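Local coordinates for protein CRISPR-associated endonuclease Cas12b (Alicyclobacillus acidoterrestris, PDB 5U31) that cleaves target DNA as an RNA-guided CRISPR endonuclease with a RuvC nuclease domain, recognising a protospacer adjacent motif next to the guide-matched sequence, at residues R420-L425 with V435-V440; S1075-R1080 with T1092-F1097. The protein carries 3 engineered substitutions. All blocks are in the same frame, centred on the assembly; numbering follows the deposited sequence.

Contact 1: R420-L425 with V435-V440; sequences RFHKLL and VDDVTV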
loop_
_atom_site.group_PDB
_atom_site.type_symbol
_atom_site.label_atom_id
_atom_site.label_comp_id
_atom_site.label_asym_id
_atom_site.label_seq_id
_atom_site.Cartn_x
_atom_site.Cartn_y
_atom_site.Cartn_z
ATOM N N ARG A 420 -8.496 17.236 -32.159
ATOM C CA ARG A 420 -9.217 18.440 -32.543
ATOM C C ARG A 420 -10.069 18.883 -31.362
ATOM O O ARG A 420 -11.046 18.214 -31.011
ATOM C CB ARG A 420 -10.077 18.200 -33.778
ATOM C CG ARG A 420 -10.625 19.472 -34.378
ATOM C CD ARG A 420 -11.835 19.194 -35.241
ATOM N NE ARG A 420 -11.563 18.205 -36.279
ATOM C CZ ARG A 420 -10.859 18.449 -37.378
ATOM N NH1 ARG A 420 -10.343 19.652 -37.585
ATOM N NH2 ARG A 420 -10.665 17.486 -38.266
ATOM N N PHE A 421 -9.696 19.999 -30.745
ATOM C CA PHE A 421 -10.541 20.616 -29.733
ATOM C C PHE A 421 -11.602 21.455 -30.436
ATOM O O PHE A 421 -11.271 22.404 -31.155
ATOM C CB PHE A 421 -9.710 21.477 -28.784
ATOM C CG PHE A 421 -8.637 20.718 -28.051
ATOM C CD1 PHE A 421 -8.888 20.160 -26.806
ATOM C CD2 PHE A 421 -7.374 20.573 -28.600
ATOM C CE1 PHE A 421 -7.903 19.467 -26.127
ATOM C CE2 PHE A 421 -6.381 19.882 -27.921
ATOM C CZ PHE A 421 -6.648 19.327 -26.684
ATOM N N HIS A 422 -12.874 21.107 -30.237
ATOM C CA HIS A 422 -13.940 21.824 -30.931
ATOM C C HIS A 422 -14.142 23.229 -30.378
ATOM O O HIS A 422 -14.667 24.096 -31.081
ATOM C CB HIS A 422 -15.233 21.020 -30.861
ATOM C CG HIS A 422 -15.126 19.681 -31.513
ATOM N ND1 HIS A 422 -15.316 19.498 -32.866
ATOM C CD2 HIS A 422 -14.812 18.469 -31.008
ATOM C CE1 HIS A 422 -15.140 18.224 -33.163
ATOM N NE2 HIS A 422 -14.836 17.578 -32.052
ATOM N N LYS A 423 -13.749 23.467 -29.134
ATOM C CA LYS A 423 -13.706 24.805 -28.571
ATOM C C LYS A 423 -12.463 24.901 -27.709
ATOM O O LYS A 423 -12.098 23.937 -27.033
ATOM C CB LYS A 423 -14.952 25.132 -27.738
ATOM C CG LYS A 423 -16.197 25.423 -28.548
ATOM C CD LYS A 423 -17.274 26.045 -27.677
ATOM C CE LYS A 423 -17.668 25.126 -26.527
ATOM N NZ LYS A 423 -18.826 25.672 -25.773
ATOM N N LEU A 424 -11.815 26.056 -27.736
ATOM C CA LEU A 424 -10.573 26.236 -27.000
ATOM C C LEU A 424 -10.370 27.725 -26.774
ATOM O O LEU A 424 -11.223 28.549 -27.116
ATOM C CB LEU A 424 -9.398 25.610 -27.753
ATOM C CG LEU A 424 -8.224 25.088 -26.930
ATOM C CD1 LEU A 424 -8.666 23.928 -26.056
ATOM C CD2 LEU A 424 -7.106 24.665 -27.860
ATOM N N LEU A 425 -9.232 28.065 -26.183
ATOM C CA LEU A 425 -8.841 29.446 -25.967
ATOM C C LEU A 425 -7.580 29.740 -26.759
ATOM O O LEU A 425 -6.670 28.908 -26.832
ATOM C CB LEU A 425 -8.607 29.734 -24.489
ATOM C CG LEU A 425 -9.868 29.763 -23.635
ATOM C CD1 LEU A 425 -9.537 30.337 -22.276
ATOM C CD2 LEU A 425 -10.940 30.583 -24.323
ATOM N N VAL A 435 -12.114 30.283 -29.323
ATOM C CA VAL A 435 -12.004 29.903 -30.723
ATOM C C VAL A 435 -12.617 28.524 -30.916
ATOM O O VAL A 435 -12.891 27.797 -29.961
ATOM C CB VAL A 435 -10.546 29.911 -31.211
ATOM C CG1 VAL A 435 -9.998 31.329 -31.203
ATOM C CG2 VAL A 435 -9.707 28.984 -30.338
ATOM N N ASP A 436 -12.813 28.166 -32.182
ATOM C CA ASP A 436 -13.417 26.898 -32.559
ATOM C C ASP A 436 -12.427 26.047 -33.340
ATOM O O ASP A 436 -11.531 26.566 -34.013
ATOM C CB ASP A 436 -14.675 27.114 -33.414
ATOM C CG ASP A 436 -15.852 27.615 -32.607
ATOM O OD1 ASP A 436 -15.930 28.837 -32.359
ATOM O OD2 ASP A 436 -16.700 26.785 -32.222
ATOM N N ASP A 437 -12.595 24.731 -33.228
ATOM C CA ASP A 437 -12.029 23.762 -34.164
ATOM C C ASP A 437 -10.516 23.948 -34.320
ATOM O O ASP A 437 -10.004 24.313 -35.376
ATOM C CB ASP A 437 -12.753 23.874 -35.510
ATOM C CG ASP A 437 -13.351 22.558 -35.962
ATOM O OD1 ASP A 437 -12.692 21.853 -36.754
ATOM O OD2 ASP A 437 -14.472 22.225 -35.516
ATOM N N VAL A 438 -9.816 23.674 -33.223
ATOM C CA VAL A 438 -8.363 23.776 -33.152
ATOM C C VAL A 438 -7.782 22.369 -33.172
ATOM O O VAL A 438 -8.045 21.571 -32.264
ATOM C CB VAL A 438 -7.915 24.526 -31.892
ATOM C CG1 VAL A 438 -6.402 24.557 -31.813
ATOM C CG2 VAL A 438 -8.489 25.923 -31.881
ATOM N N THR A 439 -6.978 22.073 -34.190
ATOM C CA THR A 439 -6.361 20.760 -34.353
ATOM C C THR A 439 -4.918 20.800 -33.862
ATOM O O THR A 439 -4.110 21.590 -34.362
ATOM C CB THR A 439 -6.396 20.314 -35.811
ATOM O OG1 THR A 439 -7.753 20.291 -36.271
ATOM C CG2 THR A 439 -5.792 18.930 -35.938
ATOM N N VAL A 440 -4.588 19.925 -32.920
ATOM C CA VAL A 440 -3.291 19.924 -32.260
ATOM C C VAL A 440 -2.620 18.570 -32.475
ATOM O O VAL A 440 -3.186 17.536 -32.112
ATOM C CB VAL A 440 -3.424 20.233 -30.761
ATOM C CG1 VAL A 440 -2.107 20.007 -30.053
ATOM C CG2 VAL A 440 -3.911 21.661 -30.565
#

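Contact 2: S1075-R1080 with T1092-F1097; sequences SVVLMR and TRQKEF. With nucleotides of chain E.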
loop_
_atom_site.group_PDB
_atom_site.type_symbol
_atom_site.label_atom_id
_atom_site.label_comp_id
_atom_site.label_asym_id
_atom_site.label_seq_id
_atom_site.Cartn_x
_atom_site.Cartn_y
_atom_site.Cartn_z
ATOM N N SER A 1075 -4.593 -18.253 27.903
ATOM C CA SER A 1075 -5.134 -19.210 26.954
ATOM C C SER A 1075 -4.042 -20.159 26.467
ATOM O O SER A 1075 -2.843 -19.892 26.589
ATOM C CB SER A 1075 -5.778 -18.491 25.763
ATOM O OG SER A 1075 -4.820 -17.761 25.018
ATOM N N VAL A 1076 -4.477 -21.284 25.908
ATOM C CA VAL A 1076 -3.588 -22.320 25.399
ATOM C C VAL A 1076 -3.907 -22.541 23.929
ATOM O O VAL A 1076 -5.079 -22.677 23.559
ATOM C CB VAL A 1076 -3.734 -23.632 26.191
ATOM C CG1 VAL A 1076 -2.894 -24.729 25.561
ATOM C CG2 VAL A 1076 -3.343 -23.420 27.647
ATOM N N VAL A 1077 -2.874 -22.569 23.095
ATOM C CA VAL A 1077 -3.024 -22.819 21.669
ATOM C C VAL A 1077 -2.629 -24.260 21.392
ATOM O O VAL A 1077 -1.509 -24.676 21.709
ATOM C CB VAL A 1077 -2.182 -21.845 20.833
ATOM C CG1 VAL A 1077 -2.127 -22.304 19.382
ATOM C CG2 VAL A 1077 -2.764 -20.452 20.930
ATOM N N LEU A 1078 -3.547 -25.018 20.801
ATOM C CA LEU A 1078 -3.311 -26.407 20.438
ATOM C C LEU A 1078 -3.070 -26.515 18.937
ATOM O O LEU A 1078 -3.827 -25.949 18.139
ATOM C CB LEU A 1078 -4.496 -27.283 20.845
ATOM C CG LEU A 1078 -4.904 -27.289 22.317
ATOM C CD1 LEU A 1078 -5.996 -28.308 22.551
ATOM C CD2 LEU A 1078 -3.707 -27.593 23.183
HETATM N N MSE A 1079 -2.016 -27.237 18.561
HETATM C CA MSE A 1079 -1.701 -27.513 17.159
HETATM C C MSE A 1079 -1.896 -28.988 16.843
HETATM O O MSE A 1079 -2.007 -29.820 17.743
HETATM C CB MSE A 1079 -0.269 -27.102 16.833
HETATM C CG MSE A 1079 0.029 -25.636 17.047
HETATM SE SE MSE A 1079 -0.571 -24.493 15.588
HETATM C CE MSE A 1079 0.105 -22.801 16.281
ATOM N N ARG A 1080 -1.914 -29.318 15.557
ATOM C CA ARG A 1080 -2.262 -30.661 15.122
ATOM C C ARG A 1080 -1.573 -30.942 13.795
ATOM O O ARG A 1080 -1.574 -30.091 12.905
ATOM C CB ARG A 1080 -3.782 -30.795 14.988
ATOM C CG ARG A 1080 -4.323 -32.167 15.272
ATOM C CD ARG A 1080 -5.063 -32.697 14.065
ATOM N NE ARG A 1080 -6.248 -31.907 13.744
ATOM C CZ ARG A 1080 -7.479 -32.225 14.129
ATOM N NH1 ARG A 1080 -8.502 -31.456 13.783
ATOM N NH2 ARG A 1080 -7.690 -33.313 14.860
ATOM N N THR A 1092 -1.561 -30.926 20.277
ATOM C CA THR A 1092 -0.378 -30.676 21.081
ATOM C C THR A 1092 -0.285 -29.187 21.373
ATOM O O THR A 1092 -0.688 -28.355 20.556
ATOM C CB THR A 1092 0.902 -31.165 20.360
ATOM O OG1 THR A 1092 0.737 -32.530 19.958
ATOM C CG2 THR A 1092 2.116 -31.067 21.266
ATOM N N ARG A 1093 0.225 -28.856 22.556
ATOM C CA ARG A 1093 0.481 -27.462 22.885
ATOM C C ARG A 1093 1.460 -26.867 21.887
ATOM O O ARG A 1093 2.401 -27.532 21.449
ATOM C CB ARG A 1093 1.038 -27.340 24.299
ATOM C CG ARG A 1093 0.253 -26.405 25.196
ATOM C CD ARG A 1093 1.178 -25.480 25.959
ATOM N NE ARG A 1093 2.324 -26.190 26.518
ATOM C CZ ARG A 1093 2.318 -26.808 27.694
ATOM N NH1 ARG A 1093 3.409 -27.430 28.125
ATOM N NH2 ARG A 1093 1.218 -26.809 28.436
ATOM N N GLN A 1094 1.235 -25.600 21.534
ATOM C CA GLN A 1094 1.985 -24.985 20.443
ATOM C C GLN A 1094 3.487 -25.035 20.689
ATOM O O GLN A 1094 4.262 -25.320 19.768
ATOM C CB GLN A 1094 1.524 -23.544 20.248
ATOM C CG GLN A 1094 2.351 -22.747 19.269
ATOM C CD GLN A 1094 1.800 -21.356 19.072
ATOM O OE1 GLN A 1094 0.927 -20.915 19.819
ATOM N NE2 GLN A 1094 2.300 -20.655 18.057
ATOM N N LYS A 1095 3.915 -24.769 21.923
ATOM C CA LYS A 1095 5.342 -24.718 22.225
ATOM C C LYS A 1095 6.011 -26.056 21.935
ATOM O O LYS A 1095 6.952 -26.138 21.134
ATOM C CB LYS A 1095 5.551 -24.310 23.686
ATOM C CG LYS A 1095 7.010 -24.239 24.116
ATOM C CD LYS A 1095 7.131 -24.025 25.621
ATOM C CE LYS A 1095 8.581 -23.872 26.047
ATOM N NZ LYS A 1095 9.247 -22.743 25.338
ATOM N N GLU A 1096 5.524 -27.125 22.572
ATOM C CA GLU A 1096 6.120 -28.442 22.375
ATOM C C GLU A 1096 5.895 -28.963 20.962
ATOM O O GLU A 1096 6.733 -29.704 20.440
ATOM C CB GLU A 1096 5.565 -29.434 23.398
ATOM C CG GLU A 1096 6.013 -29.187 24.830
ATOM C CD GLU A 1096 5.234 -28.078 25.509
ATOM O OE1 GLU A 1096 4.250 -27.597 24.912
ATOM O OE2 GLU A 1096 5.603 -27.688 26.639
ATOM N N PHE A 1097 4.780 -28.592 20.330
ATOM C CA PHE A 1097 4.516 -29.042 18.969
ATOM C C PHE A 1097 5.635 -28.617 18.025
ATOM O O PHE A 1097 6.204 -29.445 17.307
ATOM C CB PHE A 1097 3.167 -28.503 18.491
ATOM C CG PHE A 1097 2.791 -28.940 17.103
ATOM C CD1 PHE A 1097 2.225 -30.183 16.882
ATOM C CD2 PHE A 1097 2.991 -28.099 16.019
ATOM C CE1 PHE A 1097 1.874 -30.582 15.609
ATOM C CE2 PHE A 1097 2.645 -28.493 14.747
ATOM C CZ PHE A 1097 2.084 -29.734 14.541
ATOM P P DG E 2 7.937 -16.788 16.983
ATOM O OP1 DG E 2 8.014 -15.392 17.468
ATOM O OP2 DG E 2 7.210 -17.791 17.791
ATOM O "O5'" DG E 2 7.315 -16.748 15.499
ATOM C "C5'" DG E 2 7.387 -17.900 14.640
ATOM C "C4'" DG E 2 6.029 -18.253 14.059
ATOM O "O4'" DG E 2 5.937 -19.681 13.889
ATOM C "C3'" DG E 2 4.858 -17.928 14.951
ATOM O "O3'" DG E 2 3.678 -17.895 14.187
ATOM C "C2'" DG E 2 4.855 -19.106 15.925
ATOM C "C1'" DG E 2 5.431 -20.256 15.083
ATOM N N9 DG E 2 6.529 -20.989 15.728
ATOM C C8 DG E 2 7.628 -21.523 15.096
ATOM N N7 DG E 2 8.456 -22.124 15.902
ATOM C C5 DG E 2 7.877 -21.986 17.159
ATOM C C6 DG E 2 8.327 -22.441 18.427
ATOM O O6 DG E 2 9.360 -23.078 18.694
ATOM N N1 DG E 2 7.441 -22.094 19.444
ATOM C C2 DG E 2 6.272 -21.396 19.263
ATOM N N2 DG E 2 5.548 -21.154 20.367
ATOM N N3 DG E 2 5.836 -20.965 18.084
ATOM C C4 DG E 2 6.686 -21.292 17.076
#

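Contact 1: R420-L425 with V435-V440
Residues 420-425 and 435-440 pair antiparallel across a chain corner, with F421 N to V438 O (2.7 Å) and V438 N to F421 O closing one hydrogen-bonded pair and L424 with V435 the next. The first pair carries a G1 beta bulge of the WED-II domain: D437 and V438 both lie opposite F421, and D437, with positive phi, is the bulged residue. Its N reaches H422 O at 3.1 Å from above the carbonyl plane. Both chains bend here, so the ladder passes from the three-stranded sheet of 405-408, 418-421 and 437-441 into the hairpin of 424-428 and 431-435.

F421, V438, L424 and V435 share the apolar face. F421 meets V440 with its ring edge, CE2 lying 4.0 Å from V440 CG2, and F395 packs edge-to-face on the same ring. L424 crosses V438 at about a right angle, bringing CD2 to 4.0 Å from V438 CG1; helix 17-45 covers both through I19.

R420, T439, K423 and D436 line the other face. K423 runs alongside D436, but its amine leads away to T216 OG1, and the lysine also packs on a phosphate of the bound DNA. With CG anti to the backbone N (chi1 -169°), R420 runs CG and CD past T439 OG1 and D437 OD1; the bend at chi3 then turns the guanidinium back, so that NH1 comes near both. The D437 carboxylate comes round from the bulge, its plane 31° from the guanidinium's. R420 NH1 and D437 OD1 form a salt bridge, 3.3 Å apart, whose hydrogen bond is weak, bent to 124° at the hydrogen.

Contact 2: S1075-R1080 with T1092-F1097
A beta hairpin of the Nuc-II domain, strands 1076-1079 and 1091-1093, runs straight into the C-terminal helix 1094-1113, and this contact holds the point where strand becomes helix. M1079, a selenomethionine, forms the hydrogen-bonded pair with T1092: M1079 N gives to T1092 O at 2.6 Å, and T1092 N returns a bond to M1079 O. One step on, the helix's first residue still bonds to the neighbouring strand, Q1094 N to V1077 O at 2.9 Å.

M1079 carries much of the side-chain packing. Its CB sits over one face of the F1097 ring, 3.6 Å from the centroid and 18° off the normal, a CH-pi contact. The F1097 ring points directly opposite its own amide nitrogen about chi1 (-179°), which carries it back from the helix onto the strand. The bend of M1079 at chi2 (-80°) then lays the selenium end alongside Q1094, with CE 3.5 Å from Q1094 NE2. Q1094 is extended, and its amide lies between three neighbours: OE1 rests against CB and CG1 of V1077, CE of M1079 packs on CD, and NE2 is 3.5 Å from N3 of guanine DG2 of chain E, a close approach to the DNA base.

R1093, the N-cap residue, passes its CG 3.6 Å from V1076 CG1 before bending to grip E1096 side-on: NE meets OE1, and NH1 meets OE2 at 2.7 Å. The salt bridge thus ties the N-cap to the first helical turn.

Strand 999-1006 pairs with the other side of 1076-1079, 1038-1041 flanks 1091-1093, and P909 and F898 from loops pack against F1097 and M1079 respectively.

How the contacts relate
Contact 1 and contact 2 lie on opposite sides of the chain's centre, their centres about 73 Å apart and their nearest atoms about 60 Å apart, so they do not touch. They come in series along the chain: 420-425 with 435-440 closes within WED-II long before 1075-1080 with 1092-1097 opens in Nuc-II, near the C-terminus. They share no sheet; the first belongs to small antiparallel sheets packed on helix 17-45, the second to a six-stranded antiparallel sheet leading into the last helix. Both domains belong to the nuclease lobe, and each contact approaches bound DNA, through K423 at one and Q1094 at the other.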